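Local coordinates for protein L-iditol 2-dehydrogenase (Clostridium scindens, PDB 4OH1) that probably catalyses the zinc-dependent, NAD+-linked oxidation of L-iditol and related polyols, as a member of the zinc-containing alcohol dehydrogenase family, at residues 320-325 with 340-345; 19-24 with 328-333; 190-195 with 313-318; 180-185 with 203-208. All blocks are in the same frame, centred on the assembly; numbering follows the deposited sequence.

Contact 1: residues 320-325 with 340-345; sequences IIQKEH and KKYAKI
Gln322 OE1 is gripped from two quarters: it accepts Ala343 N at 2.9 Å, in the carbonyl plane and on a lone pair, and takes a second bond from a water that also donates to Lys341 O. With CG beside the backbone N (chi1 -55°) and the chain extended beyond it, the Gln322 side chain reaches across to the turn ahead of strand 344-348 and bonds there as a backbone group would. The strands themselves pair in parallel. Gln322 N donates to Lys344 O at 2.9 Å, and Lys344 N makes a weak bond to Ile320 O. A beta bulge shifts the register by one residue, so that Ile321 bridges Lys344 whereas Lys323 bridges Ile345. Lys323, bent at chi2 (-81°), lays its aliphatic chain over one face of the Tyr342 ring; CG stands 3.9 Å from the ring centroid in a CH-pi contact, and CE lies 3.5 Å from Tyr342 OH. Lys341 CB lies over the opposite face, toward the rim. Lys344 runs beside Ile320, CG to CG2 at 3.9 Å, and its NZ forms a salt bridge with Glu75, a ligand of the zinc ion, whose site also includes His74, Glu157 and Cys46, here oxidised to cysteinesulfonic acid. The parallel pairing of this beta-alpha-beta unit thus sets the root of a second-shell lysine that probably helps hold the zinc-bound carboxylate in place.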
loop_
_atom_site.group_PDB
_atom_site.type_symbol
_atom_site.label_atom_id
_atom_site.label_comp_id
_atom_site.label_asym_id
_atom_site.label_seq_id
_atom_site.Cartn_x
_atom_site.Cartn_y
_atom_site.Cartn_z
ATOM N N ILE A 320 -15.269 26.057 12.184
ATOM C CA ILE A 320 -13.931 25.869 12.663
ATOM C C ILE A 320 -13.296 27.207 12.955
ATOM O O ILE A 320 -12.784 27.424 14.064
ATOM C CB ILE A 320 -13.123 25.103 11.618
ATOM C CG1 ILE A 320 -13.739 23.694 11.424
ATOM C CG2 ILE A 320 -11.659 25.014 12.031
ATOM C CD1 ILE A 320 -12.996 22.786 10.423
ATOM N N ILE A 321 -13.334 28.112 11.972
ATOM C CA ILE A 321 -12.857 29.457 12.195
ATOM C C ILE A 321 -13.893 30.147 13.000
ATOM O O ILE A 321 -14.936 30.437 12.497
ATOM C CB ILE A 321 -12.645 30.242 10.933
ATOM C CG1 ILE A 321 -11.580 29.571 10.086
ATOM C CG2 ILE A 321 -12.159 31.638 11.325
ATOM C CD1 ILE A 321 -11.546 30.010 8.607
ATOM N N GLN A 322 -13.611 30.402 14.259
ATOM C CA GLN A 322 -14.639 30.951 15.129
ATOM C C GLN A 322 -14.392 32.388 15.467
ATOM O O GLN A 322 -15.247 32.987 16.046
ATOM C CB GLN A 322 -14.706 30.176 16.430
ATOM C CG GLN A 322 -14.898 28.710 16.185
ATOM C CD GLN A 322 -15.387 27.984 17.376
ATOM O OE1 GLN A 322 -14.612 27.572 18.257
ATOM N NE2 GLN A 322 -16.682 27.728 17.387
ATOM N N LYS A 323 -13.240 32.949 15.125
ATOM C CA LYS A 323 -12.988 34.368 15.391
ATOM C C LYS A 323 -12.136 34.932 14.291
ATOM O O LYS A 323 -11.183 34.288 13.892
ATOM C CB LYS A 323 -12.145 34.535 16.661
ATOM C CG LYS A 323 -12.891 34.464 17.914
ATOM C CD LYS A 323 -13.541 35.788 18.193
ATOM C CE LYS A 323 -14.384 35.685 19.431
ATOM N NZ LYS A 323 -14.897 37.041 19.644
ATOM N N GLU A 324 -12.442 36.157 13.875
ATOM C CA GLU A 324 -11.610 36.905 12.963
ATOM C C GLU A 324 -11.340 38.245 13.605
ATOM O O GLU A 324 -12.264 38.890 14.071
ATOM C CB GLU A 324 -12.346 37.126 11.652
ATOM C CG GLU A 324 -11.654 38.129 10.698
ATOM C CD GLU A 324 -12.402 38.300 9.356
ATOM O OE1 GLU A 324 -13.336 37.512 9.122
ATOM O OE2 GLU A 324 -12.071 39.221 8.558
ATOM N N HIS A 325 -10.075 38.665 13.629
ATOM C CA HIS A 325 -9.697 40.003 14.051
ATOM C C HIS A 325 -8.842 40.689 12.983
ATOM O O HIS A 325 -8.271 40.026 12.135
ATOM C CB HIS A 325 -8.878 39.931 15.324
ATOM C CG HIS A 325 -9.625 39.418 16.510
ATOM N ND1 HIS A 325 -10.444 40.212 17.278
ATOM C CD2 HIS A 325 -9.642 38.194 17.088
ATOM C CE1 HIS A 325 -10.934 39.502 18.277
ATOM N NE2 HIS A 325 -10.462 38.276 18.185
ATOM N N LYS A 340 -7.981 29.788 25.051
ATOM C CA LYS A 340 -8.245 28.424 24.616
ATOM C C LYS A 340 -9.722 28.068 24.393
ATOM O O LYS A 340 -10.058 26.911 24.290
ATOM C CB LYS A 340 -7.587 27.459 25.582
ATOM C CG LYS A 340 -6.265 26.994 25.066
ATOM C CD LYS A 340 -5.275 26.793 26.185
ATOM C CE LYS A 340 -3.902 26.402 25.636
ATOM N NZ LYS A 340 -2.847 26.422 26.697
ATOM N N LYS A 341 -10.598 29.053 24.252
ATOM C CA LYS A 341 -11.995 28.763 23.972
ATOM C C LYS A 341 -12.271 28.378 22.526
ATOM O O LYS A 341 -13.269 27.703 22.295
ATOM C CB LYS A 341 -12.891 29.960 24.319
ATOM C CG LYS A 341 -12.703 30.466 25.755
ATOM C CD LYS A 341 -13.745 31.506 26.169
ATOM C CE LYS A 341 -15.078 30.814 26.372
ATOM N NZ LYS A 341 -16.052 31.675 27.036
ATOM N N TYR A 342 -11.426 28.793 21.564
ATOM C CA TYR A 342 -11.821 28.816 20.134
ATOM C C TYR A 342 -11.066 27.800 19.327
ATOM O O TYR A 342 -9.896 27.513 19.625
ATOM C CB TYR A 342 -11.641 30.211 19.516
ATOM C CG TYR A 342 -12.374 31.246 20.299
ATOM C CD1 TYR A 342 -13.747 31.368 20.190
ATOM C CD2 TYR A 342 -11.701 32.067 21.200
ATOM C CE1 TYR A 342 -14.445 32.319 20.924
ATOM C CE2 TYR A 342 -12.392 33.018 21.960
ATOM C CZ TYR A 342 -13.762 33.128 21.822
ATOM O OH TYR A 342 -14.443 34.045 22.563
ATOM N N ALA A 343 -11.715 27.259 18.285
ATOM C CA ALA A 343 -11.062 26.242 17.500
ATOM C C ALA A 343 -9.932 26.860 16.659
ATOM O O ALA A 343 -8.800 26.419 16.734
ATOM C CB ALA A 343 -12.066 25.481 16.628
ATOM N N LYS A 344 -10.254 27.860 15.848
ATOM C CA LYS A 344 -9.256 28.587 15.051
ATOM C C LYS A 344 -9.610 30.074 15.024
ATOM O O LYS A 344 -10.793 30.454 14.917
ATOM C CB LYS A 344 -9.163 28.103 13.583
ATOM C CG LYS A 344 -8.451 26.782 13.356
ATOM C CD LYS A 344 -7.004 26.765 13.793
ATOM C CE LYS A 344 -6.057 27.103 12.692
ATOM N NZ LYS A 344 -4.646 26.842 13.119
ATOM N N ILE A 345 -8.554 30.881 15.112
ATOM C CA ILE A 345 -8.638 32.329 15.021
ATOM C C ILE A 345 -7.861 32.823 13.818
ATOM O O ILE A 345 -6.725 32.397 13.596
ATOM C CB ILE A 345 -8.046 32.964 16.256
ATOM C CG1 ILE A 345 -8.793 32.498 17.510
ATOM C CG2 ILE A 345 -8.128 34.494 16.167
ATOM C CD1 ILE A 345 -7.942 32.596 18.800
HETATM O O HOH W 1 -14.152 25.917 20.349
#

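Contact 2: residues 19-24 with 328-333; sequences GTVDMM and TNYKQA
Tyr330 reaches from the first turn of helix 330-338 to the backbone of strand 20-26, and one hydrogen bond joins the two directly: Met23 N donates to Tyr330 OH at 2.9 Å, with an N-H...O angle of 156°. Lys331 NZ gives the same hydroxyl a weak bond, so the phenol oxygen is approached from its own helix as well as from the strand. A water bridges the two segments, donating to Val21 O and accepting from Lys331 NZ at 3.2 Å. Val21 O also sits in plane at the edge of the tyrosine ring, 3.5 Å from Tyr330 CE2. Asp22 OD1, 4.5 Å from Lys331 NZ, is beyond a salt bridge and probably contributes a weak attraction, while its OD2 bonds to Thr8. The apolar contacts gather round the same ring. Val21 CG1 lies near Tyr330 CD2. The selenomethionine Met23 crosses the tyrosine obliquely, CB 3.7 Å from CE1; its chain is extended as far as SE and then turns at chi3 (-80°), which brings CE to 3.9 Å from Tyr330 CD1. Lys331 CG rests over one face of the ring, toward the rim. Tyr330 and Met23 both also pack on Leu5 of strand 2-9, and Val21 meets Phe334 and Tyr338 farther along the helix. Helix 330-338 is thereby laid against the small antiparallel sheet at strand 20-26, an outermost strand within this chain.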
loop_
_atom_site.group_PDB
_atom_site.type_symbol
_atom_site.label_atom_id
_atom_site.label_comp_id
_atom_site.label_asym_id
_atom_site.label_seq_id
_atom_site.Cartn_x
_atom_site.Cartn_y
_atom_site.Cartn_z
ATOM N N GLY A 19 4.042 34.104 27.907
ATOM C CA GLY A 19 4.703 34.705 26.744
ATOM C C GLY A 19 3.946 35.908 26.207
ATOM O O GLY A 19 2.745 36.025 26.432
ATOM N N THR A 20 4.645 36.780 25.483
ATOM C CA THR A 20 4.033 37.974 24.872
ATOM C C THR A 20 4.226 38.131 23.336
ATOM O O THR A 20 5.175 37.613 22.731
ATOM C CB THR A 20 4.597 39.221 25.544
ATOM O OG1 THR A 20 6.023 39.211 25.405
ATOM C CG2 THR A 20 4.242 39.198 27.010
ATOM N N VAL A 21 3.288 38.828 22.702
ATOM C CA VAL A 21 3.350 39.091 21.264
ATOM C C VAL A 21 3.180 40.567 21.047
ATOM O O VAL A 21 2.218 41.167 21.551
ATOM C CB VAL A 21 2.245 38.358 20.512
ATOM C CG1 VAL A 21 2.208 38.813 19.087
ATOM C CG2 VAL A 21 2.518 36.841 20.531
ATOM N N ASP A 22 4.079 41.149 20.276
ATOM C CA ASP A 22 3.999 42.587 20.111
ATOM C C ASP A 22 4.282 42.993 18.713
ATOM O O ASP A 22 5.085 42.384 18.055
ATOM C CB ASP A 22 4.986 43.275 21.028
ATOM C CG ASP A 22 4.663 43.078 22.467
ATOM O OD1 ASP A 22 3.610 43.586 22.873
ATOM O OD2 ASP A 22 5.532 42.540 23.196
HETATM N N MSE A 23 3.620 44.041 18.273
HETATM C CA MSE A 23 3.894 44.564 16.948
HETATM C C MSE A 23 5.136 45.432 16.962
HETATM O O MSE A 23 5.287 46.255 17.853
HETATM C CB MSE A 23 2.738 45.406 16.464
HETATM C CG MSE A 23 2.927 45.831 15.047
HETATM SE SE MSE A 23 1.460 47.020 14.562
HETATM C CE MSE A 23 0.007 45.764 14.198
HETATM N N MSE A 24 6.009 45.263 15.984
HETATM C CA MSE A 24 7.194 46.132 15.806
HETATM C C MSE A 24 7.206 46.619 14.383
HETATM O O MSE A 24 6.394 46.173 13.555
HETATM C CB MSE A 24 8.508 45.403 16.129
HETATM C CG MSE A 24 8.526 44.803 17.495
HETATM SE SE MSE A 24 10.009 43.572 18.021
HETATM C CE MSE A 24 11.389 44.878 18.568
ATOM N N THR A 328 -4.741 45.249 13.264
ATOM C CA THR A 328 -4.748 46.360 14.204
ATOM C C THR A 328 -5.137 45.878 15.584
ATOM O O THR A 328 -4.592 46.343 16.584
ATOM C CB THR A 328 -5.742 47.444 13.743
ATOM O OG1 THR A 328 -5.372 47.871 12.438
ATOM C CG2 THR A 328 -5.717 48.632 14.644
ATOM N N ASN A 329 -6.096 44.962 15.649
ATOM C CA ASN A 329 -6.588 44.456 16.941
ATOM C C ASN A 329 -5.964 43.146 17.346
ATOM O O ASN A 329 -6.625 42.349 17.999
ATOM C CB ASN A 329 -8.098 44.273 16.876
ATOM C CG ASN A 329 -8.804 45.578 16.726
ATOM O OD1 ASN A 329 -8.250 46.594 17.059
ATOM N ND2 ASN A 329 -10.012 45.574 16.200
ATOM N N TYR A 330 -4.711 42.929 16.955
ATOM C CA TYR A 330 -4.046 41.683 17.231
ATOM C C TYR A 330 -4.011 41.367 18.710
ATOM O O TYR A 330 -3.967 40.194 19.094
ATOM C CB TYR A 330 -2.597 41.667 16.713
ATOM C CG TYR A 330 -1.594 42.467 17.527
ATOM C CD1 TYR A 330 -1.448 43.835 17.322
ATOM C CD2 TYR A 330 -0.786 41.857 18.470
ATOM C CE1 TYR A 330 -0.548 44.599 18.054
ATOM C CE2 TYR A 330 0.136 42.605 19.187
ATOM C CZ TYR A 330 0.248 43.988 18.957
ATOM O OH TYR A 330 1.136 44.726 19.656
ATOM N N LYS A 331 -3.983 42.389 19.541
ATOM C CA LYS A 331 -3.914 42.126 20.948
ATOM C C LYS A 331 -5.121 41.323 21.401
ATOM O O LYS A 331 -4.951 40.397 22.169
ATOM C CB LYS A 331 -3.663 43.400 21.772
ATOM C CG LYS A 331 -2.156 43.724 21.820
ATOM C CD LYS A 331 -1.785 44.537 23.024
ATOM C CE LYS A 331 -1.436 46.036 22.759
ATOM N NZ LYS A 331 0.011 46.177 22.374
ATOM N N GLN A 332 -6.314 41.623 20.909
ATOM C CA GLN A 332 -7.494 40.830 21.288
ATOM C C GLN A 332 -7.426 39.418 20.736
ATOM O O GLN A 332 -7.926 38.492 21.356
ATOM C CB GLN A 332 -8.781 41.449 20.801
ATOM C CG GLN A 332 -9.255 42.597 21.641
ATOM C CD GLN A 332 -9.891 43.680 20.794
ATOM O OE1 GLN A 332 -9.188 44.446 20.113
ATOM N NE2 GLN A 332 -11.227 43.728 20.797
ATOM N N ALA A 333 -6.823 39.261 19.562
ATOM C CA ALA A 333 -6.717 37.960 18.967
ATOM C C ALA A 333 -5.902 37.062 19.823
ATOM O O ALA A 333 -6.221 35.879 19.993
ATOM C CB ALA A 333 -6.105 38.031 17.577
HETATM O O HOH W 2 0.902 43.115 22.937
#

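Contact 3: residues 190-195 with 313-318; sequences VQLARL and PRMDFS
Gln191 presents the edge of its carboxamide to the backbone of Asp316 and binds it twice, fastening the helix of the first beta-alpha-beta unit of the Rossmann-type domain to the loop that leads into strand 321-326. Asp316 N donates to Gln191 OE1 at 2.8 Å, in the carbonyl plane and on a lone pair, while Gln191 NE2 donates to Asp316 O at 2.9 Å. The second acceptor lies almost in the plane of the amide, yet the donor is tilted 28° from the carbonyl plane of Asp316. Two bonds to one residue fix the rotation of the amide, and NE2 has a further partner in Asn217. Next to this polar pair the selenomethionine Met315 folds back on itself, bent at chi2 and chi3 (-63° and -73°), so that CE comes to 3.7 Å from Gln191 CB. Leu192 comes across it at a slant, CD2 meeting SE at 4.0 Å, and Leu195 CD1 approaches the same selenium. Leu159 of helix 156-168 packs on both Leu192 and Met315. Arg314 offers Leu195 its CB and its carbonyl, while its guanidinium leads away to a salt bridge with Asp220 of the second subunit, so the loop also takes part in the subunit interface. A water donates to both Gln191 OE1 and Arg314 O, at 2.7 Å from Gln191 OE1.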
loop_
_atom_site.group_PDB
_atom_site.type_symbol
_atom_site.label_atom_id
_atom_site.label_comp_id
_atom_site.label_asym_id
_atom_site.label_seq_id
_atom_site.Cartn_x
_atom_site.Cartn_y
_atom_site.Cartn_z
ATOM N N VAL A 190 -12.533 15.604 12.068
ATOM C CA VAL A 190 -13.906 15.144 12.034
ATOM C C VAL A 190 -14.402 15.199 10.581
ATOM O O VAL A 190 -14.956 14.216 10.043
ATOM C CB VAL A 190 -14.849 15.926 12.954
ATOM C CG1 VAL A 190 -16.283 15.609 12.660
ATOM C CG2 VAL A 190 -14.564 15.601 14.430
ATOM N N GLN A 191 -14.215 16.338 9.935
ATOM C CA GLN A 191 -14.694 16.523 8.567
ATOM C C GLN A 191 -14.009 15.569 7.610
ATOM O O GLN A 191 -14.664 15.014 6.721
ATOM C CB GLN A 191 -14.553 17.958 8.117
ATOM C CG GLN A 191 -15.491 18.900 8.901
ATOM C CD GLN A 191 -15.666 20.274 8.294
ATOM O OE1 GLN A 191 -15.554 20.435 7.086
ATOM N NE2 GLN A 191 -16.027 21.253 9.122
ATOM N N LEU A 192 -12.711 15.378 7.791
ATOM C CA LEU A 192 -11.961 14.487 6.953
ATOM C C LEU A 192 -12.271 13.037 7.205
ATOM O O LEU A 192 -12.164 12.231 6.260
ATOM C CB LEU A 192 -10.445 14.696 7.105
ATOM C CG LEU A 192 -9.855 15.978 6.545
ATOM C CD1 LEU A 192 -8.441 16.038 6.918
ATOM C CD2 LEU A 192 -10.016 16.092 5.036
ATOM N N ALA A 193 -12.614 12.682 8.443
ATOM C CA ALA A 193 -13.020 11.305 8.727
ATOM C C ALA A 193 -14.331 11.049 8.001
ATOM O O ALA A 193 -14.468 10.005 7.412
ATOM C CB ALA A 193 -13.176 11.025 10.197
ATOM N N ARG A 194 -15.259 12.014 7.970
ATOM C CA ARG A 194 -16.442 11.806 7.197
ATOM C C ARG A 194 -16.154 11.583 5.713
ATOM O O ARG A 194 -16.783 10.715 5.074
ATOM C CB ARG A 194 -17.382 12.992 7.293
ATOM C CG ARG A 194 -18.106 13.073 8.584
ATOM C CD ARG A 194 -19.414 12.314 8.446
ATOM N NE ARG A 194 -20.227 12.349 9.645
ATOM C CZ ARG A 194 -21.433 11.801 9.747
ATOM N NH1 ARG A 194 -21.998 11.178 8.710
ATOM N NH2 ARG A 194 -22.083 11.878 10.892
ATOM N N LEU A 195 -15.194 12.347 5.197
ATOM C CA LEU A 195 -14.870 12.371 3.763
ATOM C C LEU A 195 -13.916 11.259 3.437
ATOM O O LEU A 195 -13.447 11.177 2.322
ATOM C CB LEU A 195 -14.228 13.704 3.320
ATOM C CG LEU A 195 -15.199 14.870 3.415
ATOM C CD1 LEU A 195 -14.432 16.157 3.458
ATOM C CD2 LEU A 195 -16.117 14.868 2.234
ATOM N N PRO A 313 -12.588 23.514 -0.925
ATOM C CA PRO A 313 -14.047 23.644 -1.194
ATOM C C PRO A 313 -14.927 22.498 -0.632
ATOM O O PRO A 313 -16.152 22.623 -0.632
ATOM C CB PRO A 313 -14.160 23.671 -2.729
ATOM C CG PRO A 313 -12.744 23.878 -3.217
ATOM C CD PRO A 313 -11.809 23.404 -2.148
ATOM N N ARG A 314 -14.339 21.393 -0.218
ATOM C CA ARG A 314 -15.102 20.309 0.402
ATOM C C ARG A 314 -15.252 20.471 1.907
ATOM O O ARG A 314 -15.945 19.711 2.523
ATOM C CB ARG A 314 -14.414 18.944 0.177
ATOM C CG ARG A 314 -14.434 18.436 -1.295
ATOM C CD ARG A 314 -15.801 18.518 -2.040
ATOM N NE ARG A 314 -15.852 17.520 -3.130
ATOM C CZ ARG A 314 -16.523 17.615 -4.282
ATOM N NH1 ARG A 314 -17.204 18.698 -4.589
ATOM N NH2 ARG A 314 -16.553 16.586 -5.145
HETATM N N MSE A 315 -14.541 21.399 2.514
HETATM C CA MSE A 315 -14.543 21.543 3.944
HETATM C C MSE A 315 -15.523 22.642 4.258
HETATM O O MSE A 315 -15.821 23.439 3.405
HETATM C CB MSE A 315 -13.207 22.037 4.465
HETATM C CG MSE A 315 -12.020 21.268 4.077
HETATM SE SE MSE A 315 -12.191 19.477 4.820
HETATM C CE MSE A 315 -11.842 19.935 6.673
ATOM N N ASP A 316 -15.979 22.721 5.487
ATOM C CA ASP A 316 -16.844 23.865 5.905
ATOM C C ASP A 316 -16.186 24.536 7.082
ATOM O O ASP A 316 -16.226 24.020 8.219
ATOM C CB ASP A 316 -18.190 23.364 6.310
ATOM C CG ASP A 316 -19.125 24.483 6.784
ATOM O OD1 ASP A 316 -18.694 25.626 6.929
ATOM O OD2 ASP A 316 -20.291 24.191 7.019
ATOM N N PHE A 317 -15.550 25.664 6.841
ATOM C CA PHE A 317 -14.755 26.270 7.890
ATOM C C PHE A 317 -15.593 27.201 8.710
ATOM O O PHE A 317 -15.098 27.809 9.633
ATOM C CB PHE A 317 -13.539 27.006 7.330
ATOM C CG PHE A 317 -12.479 26.098 6.831
ATOM C CD1 PHE A 317 -11.902 25.171 7.660
ATOM C CD2 PHE A 317 -12.110 26.085 5.535
ATOM C CE1 PHE A 317 -10.959 24.282 7.180
ATOM C CE2 PHE A 317 -11.151 25.204 5.076
ATOM C CZ PHE A 317 -10.568 24.331 5.899
ATOM N N SER A 318 -16.874 27.319 8.400
ATOM C CA SER A 318 -17.725 28.188 9.216
ATOM C C SER A 318 -17.917 27.514 10.567
ATOM O O SER A 318 -18.365 28.095 11.473
ATOM C CB SER A 318 -19.063 28.352 8.552
ATOM O OG SER A 318 -19.792 27.120 8.579
HETATM O O HOH W 3 -16.785 18.995 5.152
#

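Contact 4: residues 180-185 with 203-208; sequences MGAGGL and VFDIVP
Met180, a selenomethionine, lies alongside Phe204 and points the same way, its SE 3.6 Å from Phe204 CD1 and 4.4 Å from the ring centroid in an oblique Met-aromatic contact. Bends at chi2 and chi3 (-55° and -68°) carry CE back toward the root of the phenylalanine, where it meets CB at 3.9 Å. Leu257 and Leu261 of helix 252-261 pack on Met180 and Phe204 respectively. Beyond the side chains the backbones are joined as parallel neighbours: Gly181 N donates to Phe204 O at 2.9 Å. These are the ends of two adjacent strands in a beta-alpha-beta crossover, and Gly181 and Gly183 belong to a sequence that fits the GxGxxG turn of Rossmann folds. Positive phi at Gly181 (115°) leads the chain into that turn, and Gly183 stands at the N-cap of helix 184-194. Asp205 ends its strand at the place where NAD-dependent Rossmann enzymes commonly carry an acidic residue for the adenosine ribose, consistent with a preference for NAD here. No dinucleotide is bound, and the carboxylate divides itself between two backbone donors. Ala182 N meets OD2 on its anti side at 2.9 Å, somewhat out of the carboxylate plane, while Val207 N uses the anti lone pair of OD1, forming an Asx turn. Ala182 CB packs 3.9 Å from Val203 CG1.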
loop_
_atom_site.group_PDB
_atom_site.type_symbol
_atom_site.label_atom_id
_atom_site.label_comp_id
_atom_site.label_asym_id
_atom_site.label_seq_id
_atom_site.Cartn_x
_atom_site.Cartn_y
_atom_site.Cartn_z
HETATM N N MSE A 180 -8.832 12.393 19.630
HETATM C CA MSE A 180 -8.561 12.975 20.980
HETATM C C MSE A 180 -8.249 14.455 20.753
HETATM O O MSE A 180 -7.225 14.829 20.124
HETATM C CB MSE A 180 -7.400 12.328 21.696
HETATM C CG MSE A 180 -7.173 10.858 21.411
HETATM SE SE MSE A 180 -8.812 9.776 21.777
HETATM C CE MSE A 180 -8.658 10.124 23.667
ATOM N N GLY A 181 -9.172 15.278 21.208
ATOM C CA GLY A 181 -9.018 16.746 21.170
ATOM C C GLY A 181 -10.038 17.379 20.248
ATOM O O GLY A 181 -10.131 17.022 19.098
ATOM N N ALA A 182 -10.833 18.293 20.768
ATOM C CA ALA A 182 -11.837 18.997 19.964
ATOM C C ALA A 182 -11.420 20.428 19.623
ATOM O O ALA A 182 -12.256 21.348 19.636
ATOM C CB ALA A 182 -13.141 18.996 20.667
ATOM N N GLY A 183 -10.129 20.603 19.308
ATOM C CA GLY A 183 -9.629 21.860 18.787
ATOM C C GLY A 183 -9.765 21.967 17.276
ATOM O O GLY A 183 -10.476 21.204 16.630
ATOM N N GLY A 184 -9.041 22.905 16.691
ATOM C CA GLY A 184 -9.182 23.155 15.271
ATOM C C GLY A 184 -8.780 21.969 14.438
ATOM O O GLY A 184 -9.502 21.569 13.508
ATOM N N LEU A 185 -7.617 21.421 14.711
ATOM C CA LEU A 185 -7.186 20.215 13.994
ATOM C C LEU A 185 -8.178 19.061 14.183
ATOM O O LEU A 185 -8.458 18.312 13.252
ATOM C CB LEU A 185 -5.818 19.742 14.455
ATOM C CG LEU A 185 -4.632 20.464 13.863
ATOM C CD1 LEU A 185 -3.313 19.772 14.316
ATOM C CD2 LEU A 185 -4.704 20.580 12.321
ATOM N N VAL A 203 -15.395 11.870 19.159
ATOM C CA VAL A 203 -14.422 12.850 19.641
ATOM C C VAL A 203 -14.399 12.903 21.166
ATOM O O VAL A 203 -15.443 12.785 21.851
ATOM C CB VAL A 203 -14.734 14.240 19.055
ATOM C CG1 VAL A 203 -13.827 15.345 19.612
ATOM C CG2 VAL A 203 -14.604 14.200 17.521
ATOM N N PHE A 204 -13.201 13.091 21.703
ATOM C CA PHE A 204 -13.007 13.135 23.148
ATOM C C PHE A 204 -12.420 14.491 23.541
ATOM O O PHE A 204 -11.518 14.949 22.884
ATOM C CB PHE A 204 -12.062 12.011 23.603
ATOM C CG PHE A 204 -12.562 10.640 23.331
ATOM C CD1 PHE A 204 -12.437 10.083 22.063
ATOM C CD2 PHE A 204 -13.108 9.853 24.347
ATOM C CE1 PHE A 204 -12.864 8.789 21.794
ATOM C CE2 PHE A 204 -13.528 8.556 24.073
ATOM C CZ PHE A 204 -13.392 8.044 22.754
ATOM N N ASP A 205 -12.961 15.132 24.570
ATOM C CA ASP A 205 -12.349 16.357 25.114
ATOM C C ASP A 205 -12.775 16.549 26.563
ATOM O O ASP A 205 -13.667 15.846 26.996
ATOM C CB ASP A 205 -12.776 17.576 24.265
ATOM C CG ASP A 205 -11.854 18.784 24.431
ATOM O OD1 ASP A 205 -12.017 19.591 25.399
ATOM O OD2 ASP A 205 -10.958 18.983 23.580
ATOM N N ILE A 206 -12.192 17.518 27.298
ATOM C CA ILE A 206 -12.671 17.921 28.668
ATOM C C ILE A 206 -13.835 18.919 28.646
ATOM O O ILE A 206 -14.732 18.966 29.518
ATOM C CB ILE A 206 -11.577 18.641 29.447
ATOM C CG1 ILE A 206 -10.250 17.891 29.370
ATOM C CG2 ILE A 206 -11.984 18.776 30.901
ATOM C CD1 ILE A 206 -10.409 16.394 29.601
ATOM N N VAL A 207 -13.795 19.764 27.650
ATOM C CA VAL A 207 -14.629 20.932 27.645
ATOM C C VAL A 207 -15.935 20.635 26.927
ATOM O O VAL A 207 -15.923 20.240 25.793
ATOM C CB VAL A 207 -13.856 22.069 26.949
ATOM C CG1 VAL A 207 -14.693 23.364 26.852
ATOM C CG2 VAL A 207 -12.481 22.272 27.662
ATOM N N PRO A 208 -17.072 20.869 27.567
ATOM C CA PRO A 208 -18.345 20.512 26.923
ATOM C C PRO A 208 -18.807 21.342 25.701
ATOM O O PRO A 208 -19.521 20.822 24.809
ATOM C CB PRO A 208 -19.352 20.652 28.071
ATOM C CG PRO A 208 -18.493 20.354 29.333
ATOM C CD PRO A 208 -17.170 20.950 29.041
#

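How the contacts relate
From the N terminus, strand 20-26 opens contact 2, whose loop stays unclosed until helix 330-338 and encloses contacts 3 and 4. Contact 4 closes first, across the crossover through helix 184-194. That helix also starts contact 3 before strand 200-205 is reached, so the two loops cross, and they touch where Val190 meets Val203. Contact 3 closes at the loop before strand 321-326, and contact 1 follows in series while crossing contact 2. Contact 1 touches all three others: His325 packs on Ala333, Ile320 on Gln191, and Ala343 on Gly184. It therefore stands between the Rossmann-type domain and the zinc-bearing catalytic part, to which contact 2 adds the N-terminal sheet.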